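Local atomic coordinates of uncharacterized sugar kinase PH1459 (Pyrococcus horikoshii, PDB entry 3EWM), a protein that probably transfers phosphate from ATP to a sugar, perhaps fructose, as a member of the PfkB (ribokinase-like) family of carbohydrate kinases. Residues I15-G20 and L27-P32; V41-L46 and F249-L254; A158-L163 and A245-M250; V230-Y235 and L268-N273; N238-T243 and Q281-W286. All blocks are in the same frame, centred on the assembly; numbering follows the deposited sequence.

Contact 1 of 5, residues I15-G20 and L27-P32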
# COMPACT_ATOMS: atom_id res chain seq x y z
N ILE A 15 6.47 -8.42 2.22
CA ILE A 15 7.21 -9.45 1.50
C ILE A 15 6.42 -10.74 1.45
O ILE A 15 6.13 -11.33 2.49
CB ILE A 15 8.58 -9.70 2.13
CG1 ILE A 15 9.32 -8.36 2.23
CG2 ILE A 15 9.38 -10.70 1.30
CD1 ILE A 15 10.73 -8.47 2.50
N SER A 16 6.12 -11.16 0.23
CA SER A 16 5.48 -12.44 -0.03
C SER A 16 6.18 -13.52 0.78
O SER A 16 7.41 -13.64 0.77
CB SER A 16 5.54 -12.81 -1.50
OG SER A 16 4.97 -11.80 -2.33
N VAL A 17 5.38 -14.29 1.49
CA VAL A 17 5.89 -15.36 2.32
C VAL A 17 5.94 -16.67 1.53
O VAL A 17 6.62 -17.63 1.92
CB VAL A 17 5.03 -15.45 3.61
CG1 VAL A 17 5.01 -16.82 4.15
CG2 VAL A 17 5.60 -14.49 4.65
N GLU A 18 5.23 -16.71 0.41
CA GLU A 18 5.25 -17.86 -0.48
C GLU A 18 5.64 -17.47 -1.89
O GLU A 18 5.69 -16.28 -2.24
CB GLU A 18 3.89 -18.54 -0.48
CG GLU A 18 2.78 -17.65 -1.00
CD GLU A 18 1.43 -18.24 -0.76
OE1 GLU A 18 1.34 -19.48 -0.60
OE2 GLU A 18 0.46 -17.46 -0.73
N GLU A 19 5.91 -18.48 -2.70
CA GLU A 19 6.17 -18.28 -4.12
C GLU A 19 4.91 -17.91 -4.87
O GLU A 19 3.80 -18.16 -4.41
CB GLU A 19 6.84 -19.52 -4.72
CG GLU A 19 8.19 -19.76 -4.07
CD GLU A 19 9.28 -20.17 -5.05
OE1 GLU A 19 9.42 -19.52 -6.12
OE2 GLU A 19 10.00 -21.12 -4.71
N GLY A 20 5.10 -17.30 -6.03
CA GLY A 20 4.00 -16.99 -6.94
C GLY A 20 3.93 -15.53 -7.33
O GLY A 20 4.58 -14.67 -6.72
N LEU A 27 0.04 -14.16 1.59
CA LEU A 27 0.59 -13.71 2.86
C LEU A 27 1.80 -12.83 2.65
O LEU A 27 2.70 -13.16 1.90
CB LEU A 27 1.04 -14.90 3.72
CG LEU A 27 0.20 -15.71 4.72
CD1 LEU A 27 -0.92 -14.96 5.42
CD2 LEU A 27 -0.28 -17.04 4.13
N PHE A 28 1.83 -11.72 3.38
CA PHE A 28 2.92 -10.77 3.32
C PHE A 28 3.42 -10.46 4.71
O PHE A 28 2.65 -10.05 5.58
CB PHE A 28 2.46 -9.47 2.68
CG PHE A 28 2.00 -9.64 1.28
CD1 PHE A 28 2.91 -9.62 0.23
CD2 PHE A 28 0.65 -9.84 1.00
CE1 PHE A 28 2.48 -9.77 -1.08
CE2 PHE A 28 0.21 -9.99 -0.32
CZ PHE A 28 1.13 -9.96 -1.35
N GLU A 29 4.73 -10.67 4.89
CA GLU A 29 5.45 -10.21 6.05
C GLU A 29 5.84 -8.73 5.94
O GLU A 29 6.39 -8.30 4.92
CB GLU A 29 6.72 -11.03 6.21
CG GLU A 29 6.75 -11.89 7.43
CD GLU A 29 8.16 -12.29 7.78
OE1 GLU A 29 8.86 -12.77 6.89
OE2 GLU A 29 8.56 -12.10 8.95
N LYS A 30 5.58 -7.98 7.00
CA LYS A 30 5.87 -6.56 7.04
C LYS A 30 7.29 -6.35 7.58
O LYS A 30 7.65 -6.85 8.64
CB LYS A 30 4.84 -5.82 7.91
CG LYS A 30 5.26 -4.46 8.47
CD LYS A 30 4.04 -3.69 9.02
CE LYS A 30 4.36 -2.99 10.35
NZ LYS A 30 4.70 -3.97 11.46
N HIS A 31 8.08 -5.61 6.82
CA HIS A 31 9.46 -5.31 7.23
C HIS A 31 9.78 -3.88 6.83
O HIS A 31 9.15 -3.34 5.91
CB HIS A 31 10.45 -6.23 6.53
CG HIS A 31 10.30 -7.67 6.89
ND1 HIS A 31 10.81 -8.21 8.06
CD2 HIS A 31 9.72 -8.70 6.23
CE1 HIS A 31 10.53 -9.50 8.10
NE2 HIS A 31 9.88 -9.83 7.00
N PRO A 32 10.79 -3.28 7.48
CA PRO A 32 11.25 -1.98 7.02
C PRO A 32 12.09 -2.12 5.76
O PRO A 32 12.86 -3.06 5.64
CB PRO A 32 12.14 -1.48 8.16
CG PRO A 32 12.03 -2.48 9.26
CD PRO A 32 11.54 -3.75 8.66
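Ser16 OG lies 3.4 Å from Phe28 CE1, where the two residues form an antiparallel, non-hydrogen-bonded pair with their side chains on the same face of the sheet. With CG anti to its own carbonyl carbon (chi1 -62°), Phe28 brings its ring alongside the neighbouring strand, with CD1 3.6 Å from Ser16 N. Serine suits this tight spot because it is small and because its hydroxyl is hydrogen-bonded to Val92 O on the next strand.

On the reverse face the partners are Ile15, Glu29 and His31. Ile15 CG1 sits beside the backbone N (chi1 -54°), which carries CD1 to 3.9 Å from His31 CD2; the two side chains cross at about a right angle. Val17 CG2 rests against the aliphatic part of Glu29, 4.0 Å from its CB, and so uses the carbon chain rather than the carboxylate.

The segments are the two arms of a beta hairpin at the rim of the small lid sheet. Ile15 N gives Glu29 O a nearly straight hydrogen bond (2.7 Å, 176°), Glu29 N answers to Ile15 O, and Val17 N extends the ladder to Leu27 O. Leu27, Phe28 and Glu29 also pair with a strand of the second subunit, so the sheet runs on through the dimer, an arrangement consistent with the beta-clasp of ribokinase-like dimers. The Phe28 ring meets Phe91 edge-to-face. With an alanine in place of Phe28, a gap is likely to open beside Ser16 and the Phe91 ring to be left without its aromatic mate.

Contact 2 of 5, residues V41-L46 and F249-L254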
# COMPACT_ATOMS: atom_id res chain seq x y z
N VAL A 41 20.99 1.60 7.99
CA VAL A 41 21.10 0.57 9.03
C VAL A 41 22.45 -0.16 8.94
O VAL A 41 23.12 -0.35 9.96
CB VAL A 41 19.89 -0.41 8.97
CG1 VAL A 41 20.13 -1.68 9.82
CG2 VAL A 41 18.62 0.31 9.39
N GLY A 42 22.87 -0.51 7.73
CA GLY A 42 24.18 -1.13 7.53
C GLY A 42 25.32 -0.29 8.08
O GLY A 42 26.16 -0.79 8.81
N VAL A 43 25.32 1.00 7.74
CA VAL A 43 26.31 1.96 8.25
C VAL A 43 26.36 1.96 9.77
O VAL A 43 27.44 1.83 10.37
CB VAL A 43 26.04 3.37 7.71
CG1 VAL A 43 26.89 4.42 8.43
CG2 VAL A 43 26.29 3.40 6.20
N SER A 44 25.20 2.08 10.39
CA SER A 44 25.08 2.00 11.83
C SER A 44 25.61 0.69 12.38
O SER A 44 26.34 0.68 13.36
CB SER A 44 23.64 2.21 12.29
OG SER A 44 23.58 2.20 13.71
N ARG A 45 25.28 -0.43 11.73
CA ARG A 45 25.76 -1.73 12.19
C ARG A 45 27.27 -1.89 12.14
O ARG A 45 27.87 -2.59 12.97
CB ARG A 45 25.08 -2.84 11.41
CG ARG A 45 23.67 -3.00 11.83
CD ARG A 45 23.18 -4.30 11.38
NE ARG A 45 21.75 -4.46 11.59
CZ ARG A 45 21.05 -5.37 10.94
NH1 ARG A 45 21.67 -6.15 10.07
NH2 ARG A 45 19.75 -5.50 11.16
N LEU A 46 27.88 -1.21 11.18
CA LEU A 46 29.33 -1.15 11.04
C LEU A 46 30.00 -0.17 12.01
O LEU A 46 31.21 0.02 11.96
CB LEU A 46 29.67 -0.77 9.60
CG LEU A 46 29.18 -1.77 8.56
CD1 LEU A 46 29.58 -1.32 7.17
CD2 LEU A 46 29.76 -3.14 8.87
N PHE A 249 26.63 -4.27 0.98
CA PHE A 249 27.78 -3.89 0.20
C PHE A 249 27.94 -2.36 0.13
O PHE A 249 29.03 -1.84 0.38
CB PHE A 249 27.69 -4.50 -1.20
CG PHE A 249 28.67 -3.94 -2.16
CD1 PHE A 249 29.98 -4.40 -2.18
CD2 PHE A 249 28.30 -2.97 -3.07
CE1 PHE A 249 30.92 -3.88 -3.07
CE2 PHE A 249 29.22 -2.44 -3.97
CZ PHE A 249 30.54 -2.90 -3.96
N MSE A 250 26.87 -1.64 -0.19
CA MSE A 250 26.93 -0.17 -0.21
C MSE A 250 27.39 0.39 1.13
O MSE A 250 28.27 1.23 1.19
CB MSE A 250 25.57 0.45 -0.61
CG MSE A 250 25.60 1.96 -0.79
SE MSE A 250 27.02 2.58 -1.99
CE MSE A 250 25.96 3.80 -3.13
N ALA A 251 26.76 -0.08 2.21
CA ALA A 251 27.13 0.37 3.55
C ALA A 251 28.63 0.17 3.80
O ALA A 251 29.32 1.10 4.21
CB ALA A 251 26.31 -0.36 4.60
N ALA A 252 29.13 -1.03 3.49
CA ALA A 252 30.55 -1.33 3.62
C ALA A 252 31.43 -0.40 2.80
O ALA A 252 32.50 -0.01 3.24
CB ALA A 252 30.82 -2.77 3.21
N LEU A 253 30.99 -0.08 1.59
CA LEU A 253 31.79 0.74 0.71
C LEU A 253 31.94 2.14 1.30
O LEU A 253 33.04 2.70 1.33
CB LEU A 253 31.17 0.83 -0.68
CG LEU A 253 32.14 1.35 -1.73
CD1 LEU A 253 33.17 0.26 -2.06
CD2 LEU A 253 31.39 1.76 -2.99
N LEU A 254 30.81 2.66 1.77
CA LEU A 254 30.74 4.00 2.33
C LEU A 254 31.50 4.09 3.64
O LEU A 254 32.27 5.01 3.85
CB LEU A 254 29.28 4.41 2.51
CG LEU A 254 28.50 4.49 1.19
CD1 LEU A 254 27.18 5.21 1.40
CD2 LEU A 254 29.34 5.19 0.10
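The flat groups that meet here are peptide units, each with a methyl group lying over it. Ala251 CB sits above the Gly42-Val43 peptide, 3.6 Å from Gly42 C. In return, Leu46 CD1 lies above the peptide that joins Ala251 to Ala252, 3.8 Å from Ala251 C.

This is close helix-helix packing in the alpha/beta core of the PfkB fold: helix 35-45 rests against helix 245-259, whose other side chains reach strands 188-192 and 211-215 of the large sheet. Small residues allow it. The backbones come so near, 5.0 Å between Val43 CA and Ala251 CA, that a beta carbon on Gly42 would collide with Ala251 CB. Glycine on one helix and alanine on the other therefore suit the place, the single methyl filling the gap that the missing side chain leaves.

Val43 and Leu46 flank this methyl. Val43 CG2 stands beside its backbone N and touches Ala251 CB at 4.1 Å. All five touching residues are buried, and the side chains reach across with methyl groups alone, onto peptide groups or other methyls. Leu46 N bonds to Gly42 O and Leu254 N to Met250 O within their own segments. Leu46 holds CG anti to its carbonyl carbon (chi1 -61°), which brings CD1 to 3.7 Å from Ala252 CA.

Contact 3 of 5, residues A158-L163 and A245-M250; sequences AFDVNL and AGDAFM
The selenomethionine at Met250 pushes its CE methyl against the backbone of strand 156-160, 3.7 Å from Asp160 N and 3.8 Å from Phe159 C. CG is anti to the backbone N (chi1 -174°), and bends further along the chain turn the methyl between two beta carbons, with Ala158 CB at 4.1 Å and Asp160 CB at 3.9 Å. A long, flexible and unbranched side chain suits this place: helix and strand axes are 10.9 Å apart, and it spans the distance in a buried, apolar patch. Ala158 is short enough to accept the methyl.

One helical turn earlier the contact is looser and wet. Asp160 OD2 and Asp247 OD1 stand 4.0 Å apart, their carboxylate planes steeply inclined at 75°. A single water donates to both, 2.5 Å from Asp160 OD2 and 2.9 Å from Asp247 OD1, and so bridges the two carboxylates. Asp247 OD2 is held by Asn38, while Asp160 OD1 has a long, weak ion pair with the ATP-binding Lys190.

The strand runs nearly antiparallel to the helix, and Ala245, Gly246 and Asp247 belong to the GAGD signature of PfkB kinases, consistent with the phosphate-transfer site at the start of this helix in relatives.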
# COMPACT_ATOMS: atom_id res chain seq x y z
N ALA A 158 27.26 9.73 -2.72
CA ALA A 158 27.21 8.36 -3.20
C ALA A 158 25.83 8.07 -3.77
O ALA A 158 24.80 8.45 -3.17
CB ALA A 158 27.56 7.38 -2.07
N PHE A 159 25.80 7.40 -4.92
CA PHE A 159 24.57 7.17 -5.64
C PHE A 159 24.51 5.71 -6.08
O PHE A 159 25.40 5.23 -6.76
CB PHE A 159 24.48 8.12 -6.84
CG PHE A 159 23.20 7.99 -7.64
CD1 PHE A 159 21.98 8.38 -7.10
CD2 PHE A 159 23.21 7.47 -8.93
CE1 PHE A 159 20.80 8.29 -7.84
CE2 PHE A 159 22.04 7.36 -9.67
CZ PHE A 159 20.82 7.78 -9.12
N ASP A 160 23.50 5.01 -5.58
CA ASP A 160 23.16 3.67 -6.02
C ASP A 160 22.17 3.87 -7.17
O ASP A 160 21.09 4.43 -6.98
CB ASP A 160 22.54 2.92 -4.85
CG ASP A 160 22.13 1.51 -5.18
OD1 ASP A 160 22.40 1.02 -6.30
OD2 ASP A 160 21.49 0.90 -4.30
N VAL A 161 22.57 3.47 -8.36
CA VAL A 161 21.74 3.65 -9.54
C VAL A 161 20.40 2.92 -9.32
O VAL A 161 19.34 3.44 -9.68
CB VAL A 161 22.49 3.15 -10.82
CG1 VAL A 161 21.58 3.18 -12.02
CG2 VAL A 161 23.75 4.02 -11.05
N ASN A 162 20.46 1.75 -8.71
CA ASN A 162 19.27 1.00 -8.30
C ASN A 162 18.11 1.24 -9.27
O ASN A 162 17.05 1.77 -8.90
CB ASN A 162 18.85 1.41 -6.88
CG ASN A 162 17.75 0.53 -6.32
OD1 ASN A 162 17.49 -0.55 -6.82
ND2 ASN A 162 17.09 1.01 -5.28
N LEU A 163 18.30 0.84 -10.52
CA LEU A 163 17.36 1.24 -11.54
C LEU A 163 16.11 0.36 -11.53
O LEU A 163 16.21 -0.86 -11.60
CB LEU A 163 18.02 1.28 -12.92
CG LEU A 163 17.18 2.02 -13.97
CD1 LEU A 163 16.56 3.33 -13.41
CD2 LEU A 163 18.02 2.31 -15.20
N ALA A 245 22.20 -8.03 0.49
CA ALA A 245 23.63 -8.02 0.15
C ALA A 245 24.11 -6.75 -0.54
O ALA A 245 25.21 -6.28 -0.27
CB ALA A 245 24.02 -9.24 -0.71
N GLY A 246 23.27 -6.21 -1.41
CA GLY A 246 23.61 -5.03 -2.20
C GLY A 246 23.70 -3.81 -1.30
O GLY A 246 24.63 -3.00 -1.41
N ASP A 247 22.73 -3.67 -0.42
CA ASP A 247 22.73 -2.55 0.51
C ASP A 247 23.79 -2.70 1.60
O ASP A 247 24.35 -1.72 2.04
CB ASP A 247 21.35 -2.34 1.09
CG ASP A 247 20.35 -1.91 0.02
OD1 ASP A 247 20.76 -1.25 -0.97
OD2 ASP A 247 19.17 -2.24 0.17
N ALA A 248 24.02 -3.94 2.03
CA ALA A 248 25.15 -4.27 2.90
C ALA A 248 26.47 -3.87 2.24
O ALA A 248 27.32 -3.22 2.87
CB ALA A 248 25.15 -5.74 3.21
N PHE A 249 26.63 -4.27 0.98
CA PHE A 249 27.78 -3.89 0.20
C PHE A 249 27.94 -2.36 0.13
O PHE A 249 29.03 -1.84 0.38
CB PHE A 249 27.69 -4.50 -1.20
CG PHE A 249 28.67 -3.94 -2.16
CD1 PHE A 249 29.98 -4.40 -2.18
CD2 PHE A 249 28.30 -2.97 -3.07
CE1 PHE A 249 30.92 -3.88 -3.07
CE2 PHE A 249 29.22 -2.44 -3.97
CZ PHE A 249 30.54 -2.90 -3.96
N MSE A 250 26.87 -1.64 -0.19
CA MSE A 250 26.93 -0.17 -0.21
C MSE A 250 27.39 0.39 1.13
O MSE A 250 28.27 1.23 1.19
CB MSE A 250 25.57 0.45 -0.61
CG MSE A 250 25.60 1.96 -0.79
SE MSE A 250 27.02 2.58 -1.99
CE MSE A 250 25.96 3.80 -3.13
O HOH W 1 22.18 1.08 -1.87

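Contact 4 of 5, residues V230-Y235 and L268-N273; sequences VDVPSY and LGKFAN
Asn273 meets the end of strand 228-233 and the loop after it. Val232 CG1 packs against its aliphatic and amide parts, 3.6 Å from Asn273 CB and equally near ND2, the two side chains sliding past each other in opposite directions. The amide nitrogen makes a weak, bent hydrogen bond to Pro233 O (3.2 Å, 126°). The Tyr235 and Asn273 side chains cross at about a right angle, with Tyr235 CD2 3.7 Å from Asn273 ND2 and the ring plane 77° from the amide plane.

Two waters join this first shell. One donates to Asn273 OD1 at 2.8 Å and accepts from Tyr235 N, so it ties the amide oxygen to the loop. Another donates to Pro233 O and weakly accepts from Lys270 NZ; the lysine chain, bent at chi2 and chi3, folds its end over Val232 CG1.

What positions these groups is the close approach of helix 265-279 to the edge strand. Gly269 faces Val232, whose CG2 is 3.9 Å from Gly269 CA, and a beta carbon there would strike that methyl. Asn273 CG is anti to its backbone N (chi1 -163°), which directs the amide toward the strand end. Further out, Ser234 OG reaches Pro218 O.

Helix and strand run roughly parallel, as in the alpha/beta layers of the PfkB fold, and the Ser234 side chain comes within about 4 Å (nearest atoms) of Gly220, which binds ATP. Apolar packing thus fixes the spacing, while an asparagine, both donor and acceptor, links the helix to the backbone near the nucleotide site, partly through a bridging water.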
# COMPACT_ATOMS: atom_id res chain seq x y z
N VAL A 230 39.78 -2.89 -10.06
CA VAL A 230 40.03 -3.97 -9.10
C VAL A 230 38.85 -4.92 -9.11
O VAL A 230 37.73 -4.56 -8.69
CB VAL A 230 40.29 -3.44 -7.66
CG1 VAL A 230 40.32 -4.60 -6.64
CG2 VAL A 230 41.59 -2.63 -7.62
N ASP A 231 39.06 -6.13 -9.61
CA ASP A 231 38.01 -7.12 -9.58
C ASP A 231 38.03 -7.89 -8.27
O ASP A 231 39.08 -8.34 -7.82
CB ASP A 231 38.02 -8.03 -10.81
CG ASP A 231 37.13 -7.48 -11.93
OD1 ASP A 231 36.07 -8.07 -12.23
OD2 ASP A 231 37.46 -6.43 -12.49
N VAL A 232 36.85 -8.00 -7.65
CA VAL A 232 36.71 -8.71 -6.39
C VAL A 232 35.72 -9.86 -6.58
O VAL A 232 34.51 -9.66 -6.49
CB VAL A 232 36.24 -7.77 -5.24
CG1 VAL A 232 36.31 -8.49 -3.90
CG2 VAL A 232 37.08 -6.47 -5.19
N PRO A 233 36.23 -11.08 -6.86
CA PRO A 233 35.31 -12.20 -6.98
C PRO A 233 34.70 -12.51 -5.63
O PRO A 233 35.31 -12.27 -4.59
CB PRO A 233 36.19 -13.37 -7.45
CG PRO A 233 37.57 -12.99 -7.15
CD PRO A 233 37.64 -11.49 -7.10
N SER A 234 33.48 -13.01 -5.65
CA SER A 234 32.78 -13.31 -4.42
C SER A 234 33.41 -14.50 -3.71
O SER A 234 34.05 -15.36 -4.33
CB SER A 234 31.31 -13.59 -4.69
OG SER A 234 31.20 -14.58 -5.69
N TYR A 235 33.26 -14.51 -2.40
CA TYR A 235 33.57 -15.68 -1.62
C TYR A 235 32.54 -16.76 -1.92
O TYR A 235 31.37 -16.46 -2.21
CB TYR A 235 33.63 -15.33 -0.13
CG TYR A 235 35.03 -14.97 0.31
CD1 TYR A 235 35.41 -15.08 1.65
CD2 TYR A 235 36.00 -14.56 -0.62
CE1 TYR A 235 36.71 -14.76 2.06
CE2 TYR A 235 37.30 -14.25 -0.23
CZ TYR A 235 37.65 -14.36 1.11
OH TYR A 235 38.93 -14.05 1.51
N LEU A 268 39.42 -1.68 0.53
CA LEU A 268 38.01 -1.40 0.40
C LEU A 268 37.29 -2.61 -0.20
O LEU A 268 36.28 -3.06 0.34
CB LEU A 268 37.85 -0.17 -0.46
CG LEU A 268 36.46 0.38 -0.72
CD1 LEU A 268 35.76 0.70 0.59
CD2 LEU A 268 36.67 1.65 -1.58
N GLY A 269 37.83 -3.15 -1.28
CA GLY A 269 37.28 -4.36 -1.92
C GLY A 269 37.16 -5.56 -1.00
O GLY A 269 36.10 -6.21 -0.93
N LYS A 270 38.24 -5.87 -0.29
CA LYS A 270 38.24 -6.99 0.67
C LYS A 270 37.24 -6.76 1.81
O LYS A 270 36.58 -7.69 2.24
CB LYS A 270 39.65 -7.27 1.21
CG LYS A 270 40.72 -7.60 0.14
CD LYS A 270 40.36 -8.83 -0.71
CE LYS A 270 39.87 -8.47 -2.12
NZ LYS A 270 39.79 -9.70 -2.97
N PHE A 271 37.11 -5.52 2.27
CA PHE A 271 36.15 -5.20 3.33
C PHE A 271 34.72 -5.34 2.83
O PHE A 271 33.90 -6.03 3.44
CB PHE A 271 36.39 -3.81 3.94
CG PHE A 271 35.37 -3.43 5.00
CD1 PHE A 271 35.29 -4.15 6.20
CD2 PHE A 271 34.51 -2.36 4.80
CE1 PHE A 271 34.36 -3.82 7.17
CE2 PHE A 271 33.57 -2.00 5.77
CZ PHE A 271 33.50 -2.73 6.96
N ALA A 272 34.42 -4.69 1.70
CA ALA A 272 33.07 -4.74 1.15
C ALA A 272 32.69 -6.16 0.76
O ALA A 272 31.55 -6.59 0.99
CB ALA A 272 32.94 -3.77 -0.04
N ASN A 273 33.65 -6.92 0.24
CA ASN A 273 33.41 -8.32 -0.10
C ASN A 273 33.01 -9.12 1.14
O ASN A 273 32.04 -9.89 1.11
CB ASN A 273 34.63 -8.94 -0.77
CG ASN A 273 34.30 -10.24 -1.50
OD1 ASN A 273 33.17 -10.46 -1.94
ND2 ASN A 273 35.30 -11.08 -1.67
O HOH W 2 37.74 -12.08 -3.48
O HOH W 3 31.66 -12.68 -1.26

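Contact 5 of 5, residues N238-T243 and Q281-W286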
# COMPACT_ATOMS: atom_id res chain seq x y z
N ASN A 238 27.72 -20.04 1.21
CA ASN A 238 26.47 -20.77 1.14
C ASN A 238 25.38 -19.86 1.70
O ASN A 238 25.16 -19.82 2.91
CB ASN A 238 26.58 -22.10 1.91
CG ASN A 238 27.53 -23.07 1.22
OD1 ASN A 238 27.82 -22.93 0.03
ND2 ASN A 238 28.02 -24.04 1.96
N PRO A 239 24.73 -19.08 0.82
CA PRO A 239 23.87 -18.00 1.29
C PRO A 239 22.57 -18.51 1.89
O PRO A 239 21.93 -19.43 1.35
CB PRO A 239 23.59 -17.19 0.02
CG PRO A 239 23.75 -18.17 -1.09
CD PRO A 239 24.76 -19.17 -0.65
N LEU A 240 22.20 -17.92 3.02
CA LEU A 240 20.87 -18.05 3.57
C LEU A 240 19.91 -17.13 2.81
O LEU A 240 18.83 -17.56 2.39
CB LEU A 240 20.86 -17.70 5.06
CG LEU A 240 19.50 -17.81 5.77
CD1 LEU A 240 18.95 -19.23 5.66
CD2 LEU A 240 19.57 -17.35 7.23
N ASP A 241 20.32 -15.88 2.64
CA ASP A 241 19.48 -14.84 2.05
C ASP A 241 20.38 -13.72 1.50
O ASP A 241 21.15 -13.12 2.25
CB ASP A 241 18.52 -14.30 3.11
CG ASP A 241 17.42 -13.43 2.53
OD1 ASP A 241 17.42 -13.15 1.32
OD2 ASP A 241 16.53 -13.03 3.32
N THR A 242 20.30 -13.47 0.19
CA THR A 242 21.11 -12.41 -0.43
C THR A 242 20.34 -11.11 -0.64
O THR A 242 20.87 -10.17 -1.24
CB THR A 242 21.69 -12.84 -1.80
OG1 THR A 242 20.60 -13.14 -2.67
CG2 THR A 242 22.60 -14.07 -1.67
N THR A 243 19.10 -11.04 -0.16
CA THR A 243 18.24 -9.87 -0.38
C THR A 243 18.92 -8.56 0.04
O THR A 243 18.84 -7.56 -0.68
CB THR A 243 16.90 -9.98 0.39
OG1 THR A 243 16.27 -11.21 0.05
CG2 THR A 243 15.99 -8.81 -0.00
N GLN A 281 24.27 -14.50 5.29
CA GLN A 281 23.94 -15.43 6.36
C GLN A 281 22.79 -14.90 7.22
O GLN A 281 22.35 -15.58 8.13
CB GLN A 281 25.18 -15.71 7.22
CG GLN A 281 26.36 -16.20 6.41
CD GLN A 281 26.01 -17.44 5.60
OE1 GLN A 281 25.87 -17.39 4.38
NE2 GLN A 281 25.83 -18.55 6.29
N LYS A 282 22.32 -13.70 6.88
CA LYS A 282 21.30 -13.00 7.64
C LYS A 282 20.08 -12.74 6.75
O LYS A 282 20.22 -12.39 5.57
CB LYS A 282 21.88 -11.67 8.19
CG LYS A 282 23.12 -11.84 9.14
CD LYS A 282 23.77 -10.51 9.52
CE LYS A 282 23.97 -10.37 11.05
NZ LYS A 282 23.79 -8.93 11.51
N ARG A 283 18.88 -12.93 7.30
CA ARG A 283 17.65 -12.75 6.52
C ARG A 283 17.23 -11.31 6.36
O ARG A 283 17.39 -10.49 7.28
CB ARG A 283 16.50 -13.52 7.16
CG ARG A 283 16.65 -15.01 7.07
CD ARG A 283 15.47 -15.70 7.72
NE ARG A 283 15.83 -17.04 8.15
CZ ARG A 283 15.91 -18.09 7.34
NH1 ARG A 283 15.66 -17.95 6.04
NH2 ARG A 283 16.25 -19.28 7.83
N GLY A 284 16.65 -11.00 5.20
CA GLY A 284 15.94 -9.74 5.00
C GLY A 284 16.76 -8.59 4.44
O GLY A 284 17.96 -8.72 4.15
N ALA A 285 16.09 -7.45 4.31
CA ALA A 285 16.68 -6.25 3.70
C ALA A 285 17.78 -5.60 4.54
O ALA A 285 18.60 -4.84 4.00
CB ALA A 285 15.58 -5.23 3.37
N TRP A 286 17.81 -5.88 5.85
CA TRP A 286 18.87 -5.36 6.73
C TRP A 286 19.75 -6.50 7.17
O TRP A 286 19.62 -7.03 8.29
CB TRP A 286 18.29 -4.68 7.98
CG TRP A 286 17.47 -3.48 7.70
CD1 TRP A 286 17.28 -2.87 6.49
CD2 TRP A 286 16.75 -2.70 8.65
NE1 TRP A 286 16.47 -1.78 6.62
CE2 TRP A 286 16.13 -1.65 7.94
CE3 TRP A 286 16.55 -2.80 10.04
CZ2 TRP A 286 15.34 -0.68 8.57
CZ3 TRP A 286 15.75 -1.84 10.66
CH2 TRP A 286 15.16 -0.80 9.93
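Asp241 reaches from one loop into the other. CB lies 3.5 Å from Lys282 O, and CG follows past Arg283 CA toward Gly284. OD2 accepts a nearly straight hydrogen bond from Gly284 N (2.8 Å, 167°), although the donor sits well above the carboxylate plane. OD1 turns back to its own loop: Thr243 OG1 donates to it on the syn side at 2.6 Å, and Thr243 N closes an Asx turn at 3.1 Å. With CG anti to the backbone N (chi1 -168°), the carboxylate is placed between the two loops, and three bonds fix its rotation. Losing the carboxylate to an alanine would probably leave Gly284 N without its acceptor and set the Thr243 turn free to shift.

Glycine suits position 284 because a beta carbon at its backbone angles would press on the preceding carbonyl oxygen. Leu240 packs on the flank, its CD2 over the centre of one face of the Arg283 guanidinium, 3.7 Å above the plane. Its CD2 also touches Gln281 O at 3.4 Å.

Asp241 and Thr243 belong to the loop that leads into the GAGD signature of PfkB kinases. The two loops run side by side at the surface. Segment 238-243 joins strand 228-233 to helix 245-259. The loop 281-286 comes after helix 265-279, with Ala285 packed on helix 35-45 and Trp286 on both that helix and helix 60-71.

From the N terminus, contact 1 closes a short hairpin in the lid sheet before any other contact opens. Contact 2 then begins on helix 35-45 and spans some 200 residues to helix 245-259. Contact 3 opens within that span, on a central strand of the large sheet, and ends on the same helix, sharing Phe249 and Met250. Contacts 4 and 5 open just before this helix and close beyond it, so they cross contacts 2 and 3 and each other. Helix 245-259 thus meets helix 35-45, the sheet and, through Phe249 on Ala272, helix 265-279. Pro32 against Trp286 joins the hairpin of contact 1 to the loops of contact 5.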